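Local coordinates for protein thioredoxin (Bacillus cereus, PDB 3ZIT) that probably takes part in electron transfer as a small thioredoxin- and glutaredoxin-like redox protein, at residues 13-18 / 52-57; 2-7 / 25-30. The protein carries 1 engineered substitution. All blocks are in the same frame, centred on the assembly; numbering follows the deposited sequence.

Contacts 1 and 2 illustrate how a thioredoxin fold joins its CxxC helix to the sheet at both ends, through two unlike kinds of joint. Contact 1, the more buried, seats the first turns of helix 13-24 against the cis-proline loop and the start of strand 55-58; its chemistry is apolar and sulfur-centred, with no hydrogen bond across it. Contact 2 lies partly at the surface and joins strand 4-8 to the chain that leaves the same helix, through backbone hydrogen bonds, a water bridge, a salt bridge and an apolar patch. The two meet in the sheet, where strands 4-8 and 55-58 are neighbours: Thr55 pairs with Tyr7 and Val57 with Glu5 by backbone hydrogen bonds.

Contact 1: 13-18 / 52-57; sequences PPCVIV and STPTVV
Cys15 and Pro54 pack together in the arrangement that marks the thioredoxin fold: the second cysteine of a CxxC disulfide at a helix start, and a proline after a cis peptide bond in the loop that leads into strand 55-58. Their CA atoms are 4.8 Å apart, and most of the contact converges on Pro54.

The sulfur contacts come first. Cys15 SG, bonded to Cys12 SG, lies 3.6 Å from Pro54 N and 3.4 Å from Thr53 OG1. SG stands anti to its own carbonyl carbon (chi1 -62°), a rotation that turns it to the loop. Thr53 OG1, held between its backbone N and carbonyl carbon (chi1 58°), is its closest neighbour there, with Thr53 CB just behind. On the sheet side, Cys15 also touches the engineered Ala8 of strand 4-8.

Apolar packing does the rest. The Pro54 ring lies against the first helical turns with different atoms for different neighbours: its CD meets Pro14 CB at 3.7 Å, and its CG meets Val18 CG2 at 3.9 Å. The two methyls of Val18 divide their work, CG2 going to the proline and CG1 to Val56 CG2 at 3.9 Å, the two valine side chains sliding past each other in opposite directions. Leu71 of helix 68-75 touches both valines.

No hydrogen bond crosses the contact; a polar bond beside it ties the strand start to the loop. Thr55 OG1, on the sheet face turned from the helix and also hydrogen-bonded to Ser50 OG, donates to Ser52 O at 2.8 Å, almost in line with the carbonyl bond (C=O...OG1 167°).

Contact 2: 2-7 / 25-30; sequences KKIEVY and NNVAYE
Ile4 and Tyr29 meet where a beta-alpha-beta crossover closes: the chain descending from helix 13-24 comes alongside strand 4-8 and begins parallel strand 30-33. Two backbone bonds set the register, Glu30 N to Ile4 O (3.0 Å) and Val6 N to Glu30 O (2.8 Å), with Glu5 and Glu30 paired between them.

On the helix-facing side, Ile4 and Tyr29 cross at about a right angle, Ile4 CG2 lying 3.7 Å from Tyr29 CB. Chi1 of 64° places the Tyr29 ring between its backbone N and carbonyl carbon, which brings CD2 within 3.7 Å of Val6 CG2, an oblique approach. Leu22 of helix 13-24 touches both Tyr29 and Val6. Ile4 CD1 extends the patch in the other direction, meeting Val27 CG1 at 3.8 Å, again nearly at right angles.

The Glu30 side is polar. The Lys2 chain, bent at chi2 and chi4, passes obliquely across the Glu30 carboxylate, its CG and CE both close to OE1, and ends in a salt bridge from NZ to OE1 (3.5 Å). Glu5, on the same face, takes Lys2 N on the anti side of OE2, 28° out of the carboxylate plane, and the Tyr7 hydroxyl at OE1 from above that plane (63°), bonds at both oxygens that probably limit its rotation. At the margin, a water oxygen accepts from Ile4 N at 3.1 Å and donates to Ala28 O at 2.9 Å.

Contact 1: 13-18 / 52-57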
# COMPACT_ATOMS: atom_id res chain seq x y z
N PRO B 13 -8.65 3.95 -4.40
CA PRO B 13 -7.37 3.20 -4.46
C PRO B 13 -6.58 3.19 -3.13
O PRO B 13 -6.02 2.15 -2.78
CB PRO B 13 -6.58 3.86 -5.59
CG PRO B 13 -7.64 4.32 -6.51
CD PRO B 13 -8.77 4.82 -5.55
N PRO B 14 -6.57 4.29 -2.34
CA PRO B 14 -5.84 4.20 -1.08
C PRO B 14 -6.44 3.16 -0.14
O PRO B 14 -5.74 2.51 0.62
CB PRO B 14 -5.95 5.64 -0.51
CG PRO B 14 -6.13 6.49 -1.80
CD PRO B 14 -6.99 5.69 -2.62
N CYS B 15 -7.79 3.00 -0.20
CA CYS B 15 -8.43 1.94 0.58
C CYS B 15 -8.00 0.56 0.15
O CYS B 15 -7.76 -0.30 0.99
CB CYS B 15 -9.96 1.98 0.35
SG CYS B 15 -10.85 3.50 0.85
N VAL B 16 -7.88 0.38 -1.14
CA VAL B 16 -7.43 -0.93 -1.67
C VAL B 16 -6.00 -1.19 -1.23
O VAL B 16 -5.71 -2.33 -0.83
CB VAL B 16 -7.47 -0.94 -3.22
CG1 VAL B 16 -6.77 -2.19 -3.78
CG2 VAL B 16 -8.89 -0.90 -3.66
N ILE B 17 -5.14 -0.19 -1.31
CA ILE B 17 -3.76 -0.33 -0.87
C ILE B 17 -3.71 -0.70 0.60
O ILE B 17 -2.99 -1.61 0.99
CB ILE B 17 -2.93 0.89 -1.21
CG1 ILE B 17 -2.92 1.09 -2.72
CG2 ILE B 17 -1.57 0.83 -0.49
CD1 ILE B 17 -2.50 2.47 -3.11
N VAL B 18 -4.48 -0.03 1.44
CA VAL B 18 -4.50 -0.37 2.85
C VAL B 18 -4.98 -1.78 3.08
O VAL B 18 -4.36 -2.54 3.82
CB VAL B 18 -5.35 0.68 3.63
CG1 VAL B 18 -5.68 0.14 5.06
CG2 VAL B 18 -4.55 1.94 3.73
N SER B 52 -12.94 10.91 5.76
CA SER B 52 -12.61 10.23 4.52
C SER B 52 -12.16 8.81 4.81
O SER B 52 -11.87 8.43 5.93
CB SER B 52 -11.53 11.01 3.77
OG SER B 52 -10.28 10.89 4.43
N THR B 53 -12.09 8.02 3.72
CA THR B 53 -11.52 6.68 3.75
C THR B 53 -10.27 6.68 3.00
O THR B 53 -10.03 7.48 2.10
CB THR B 53 -12.55 5.68 3.18
OG1 THR B 53 -12.88 6.09 1.83
CG2 THR B 53 -13.82 5.64 4.01
N PRO B 54 -9.35 5.73 3.28
CA PRO B 54 -9.49 4.71 4.37
C PRO B 54 -9.34 5.40 5.74
O PRO B 54 -8.63 6.38 5.91
CB PRO B 54 -8.28 3.80 4.14
CG PRO B 54 -7.27 4.70 3.45
CD PRO B 54 -8.06 5.65 2.59
N THR B 55 -10.03 4.77 6.71
CA THR B 55 -9.81 5.04 8.12
C THR B 55 -9.75 3.67 8.79
O THR B 55 -10.61 2.82 8.48
CB THR B 55 -10.91 5.92 8.71
OG1 THR B 55 -10.73 7.26 8.18
CG2 THR B 55 -10.74 6.07 10.22
N VAL B 56 -8.77 3.45 9.65
CA VAL B 56 -8.64 2.19 10.34
C VAL B 56 -8.71 2.50 11.83
O VAL B 56 -8.10 3.47 12.29
CB VAL B 56 -7.33 1.50 9.98
CG1 VAL B 56 -7.22 0.12 10.64
CG2 VAL B 56 -7.21 1.32 8.46
N VAL B 57 -9.44 1.65 12.59
CA VAL B 57 -9.56 1.79 14.03
C VAL B 57 -8.90 0.55 14.63
O VAL B 57 -9.29 -0.57 14.33
CB VAL B 57 -11.00 1.98 14.47
CG1 VAL B 57 -11.01 2.25 15.97
CG2 VAL B 57 -11.61 3.14 13.71

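Contact 2: 2-7 / 25-30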
# COMPACT_ATOMS: atom_id res chain seq x y z
N LYS B 2 -15.07 -3.66 16.76
CA LYS B 2 -14.23 -4.81 16.55
C LYS B 2 -12.82 -4.35 16.80
O LYS B 2 -12.43 -3.14 16.71
CB LYS B 2 -14.36 -5.39 15.12
CG LYS B 2 -15.76 -5.42 14.59
CD LYS B 2 -16.64 -6.12 15.53
CE LYS B 2 -17.95 -6.37 14.77
NZ LYS B 2 -18.36 -7.78 15.01
N LYS B 3 -11.91 -5.30 17.05
CA LYS B 3 -10.54 -4.94 17.42
C LYS B 3 -9.83 -4.15 16.32
O LYS B 3 -9.06 -3.23 16.61
CB LYS B 3 -9.77 -6.20 17.78
CG LYS B 3 -8.41 -6.03 18.30
CD LYS B 3 -8.46 -5.31 19.60
CE LYS B 3 -7.34 -5.70 20.64
NZ LYS B 3 -7.30 -6.65 21.85
N ILE B 4 -10.02 -4.57 15.08
CA ILE B 4 -9.49 -3.89 13.93
C ILE B 4 -10.56 -3.64 12.96
O ILE B 4 -11.15 -4.64 12.40
CB ILE B 4 -8.31 -4.58 13.23
CG1 ILE B 4 -7.27 -5.12 14.21
CG2 ILE B 4 -7.72 -3.77 12.14
CD1 ILE B 4 -6.74 -6.43 13.83
N GLU B 5 -10.93 -2.39 12.68
CA GLU B 5 -11.99 -2.01 11.76
C GLU B 5 -11.41 -1.22 10.63
O GLU B 5 -10.66 -0.26 10.88
CB GLU B 5 -13.09 -1.19 12.40
CG GLU B 5 -13.81 -1.90 13.54
CD GLU B 5 -14.90 -0.99 14.19
OE1 GLU B 5 -14.90 0.23 14.01
OE2 GLU B 5 -15.62 -1.44 15.06
N VAL B 6 -11.77 -1.53 9.41
CA VAL B 6 -11.37 -0.79 8.21
C VAL B 6 -12.58 -0.18 7.58
O VAL B 6 -13.50 -0.91 7.19
CB VAL B 6 -10.63 -1.71 7.24
CG1 VAL B 6 -10.27 -0.95 5.97
CG2 VAL B 6 -9.42 -2.31 7.89
N TYR B 7 -12.60 1.13 7.43
CA TYR B 7 -13.65 1.86 6.75
C TYR B 7 -13.17 2.23 5.35
O TYR B 7 -12.13 2.89 5.20
CB TYR B 7 -14.06 3.11 7.53
CG TYR B 7 -14.71 2.73 8.87
CD1 TYR B 7 -13.97 2.39 9.95
CD2 TYR B 7 -16.09 2.59 8.93
CE1 TYR B 7 -14.54 1.87 11.11
CE2 TYR B 7 -16.69 2.08 10.08
CZ TYR B 7 -15.94 1.70 11.13
OH TYR B 7 -16.57 1.16 12.25
N ASN B 25 0.05 -8.75 5.38
CA ASN B 25 0.50 -8.92 6.73
C ASN B 25 -0.36 -9.85 7.57
O ASN B 25 -0.18 -9.93 8.77
CB ASN B 25 0.72 -7.53 7.38
CG ASN B 25 1.95 -6.88 6.86
OD1 ASN B 25 3.06 -7.20 7.31
ND2 ASN B 25 1.78 -5.94 5.89
N ASN B 26 -1.37 -10.45 6.96
CA ASN B 26 -2.24 -11.44 7.60
C ASN B 26 -2.91 -10.88 8.84
O ASN B 26 -3.07 -11.57 9.85
CB ASN B 26 -1.48 -12.70 7.87
CG ASN B 26 -0.94 -13.26 6.61
OD1 ASN B 26 -1.69 -13.60 5.73
ND2 ASN B 26 0.38 -13.24 6.47
N VAL B 27 -3.38 -9.64 8.76
CA VAL B 27 -4.06 -8.99 9.82
C VAL B 27 -5.52 -9.39 9.85
O VAL B 27 -6.17 -9.48 8.81
CB VAL B 27 -3.94 -7.44 9.68
CG1 VAL B 27 -4.81 -6.70 10.62
CG2 VAL B 27 -2.45 -7.04 9.86
N ALA B 28 -6.05 -9.64 11.07
CA ALA B 28 -7.44 -10.11 11.23
C ALA B 28 -8.33 -8.91 11.40
O ALA B 28 -8.75 -8.59 12.47
CB ALA B 28 -7.53 -11.01 12.43
N TYR B 29 -8.74 -8.26 10.31
CA TYR B 29 -9.60 -7.07 10.32
C TYR B 29 -11.02 -7.37 9.85
O TYR B 29 -11.27 -8.40 9.18
CB TYR B 29 -9.02 -5.94 9.43
CG TYR B 29 -8.92 -6.25 8.01
CD1 TYR B 29 -7.81 -6.84 7.48
CD2 TYR B 29 -9.96 -5.93 7.11
CE1 TYR B 29 -7.71 -7.14 6.08
CE2 TYR B 29 -9.88 -6.17 5.75
CZ TYR B 29 -8.75 -6.79 5.24
OH TYR B 29 -8.66 -7.03 3.88
N GLU B 30 -11.95 -6.48 10.18
CA GLU B 30 -13.32 -6.42 9.63
C GLU B 30 -13.44 -5.15 8.85
O GLU B 30 -12.98 -4.10 9.32
CB GLU B 30 -14.35 -6.48 10.73
CG GLU B 30 -14.27 -7.78 11.54
CD GLU B 30 -15.55 -8.07 12.27
OE1 GLU B 30 -16.63 -7.45 11.96
OE2 GLU B 30 -15.51 -9.00 13.09
O HOH W 1 -10.94 -7.26 13.84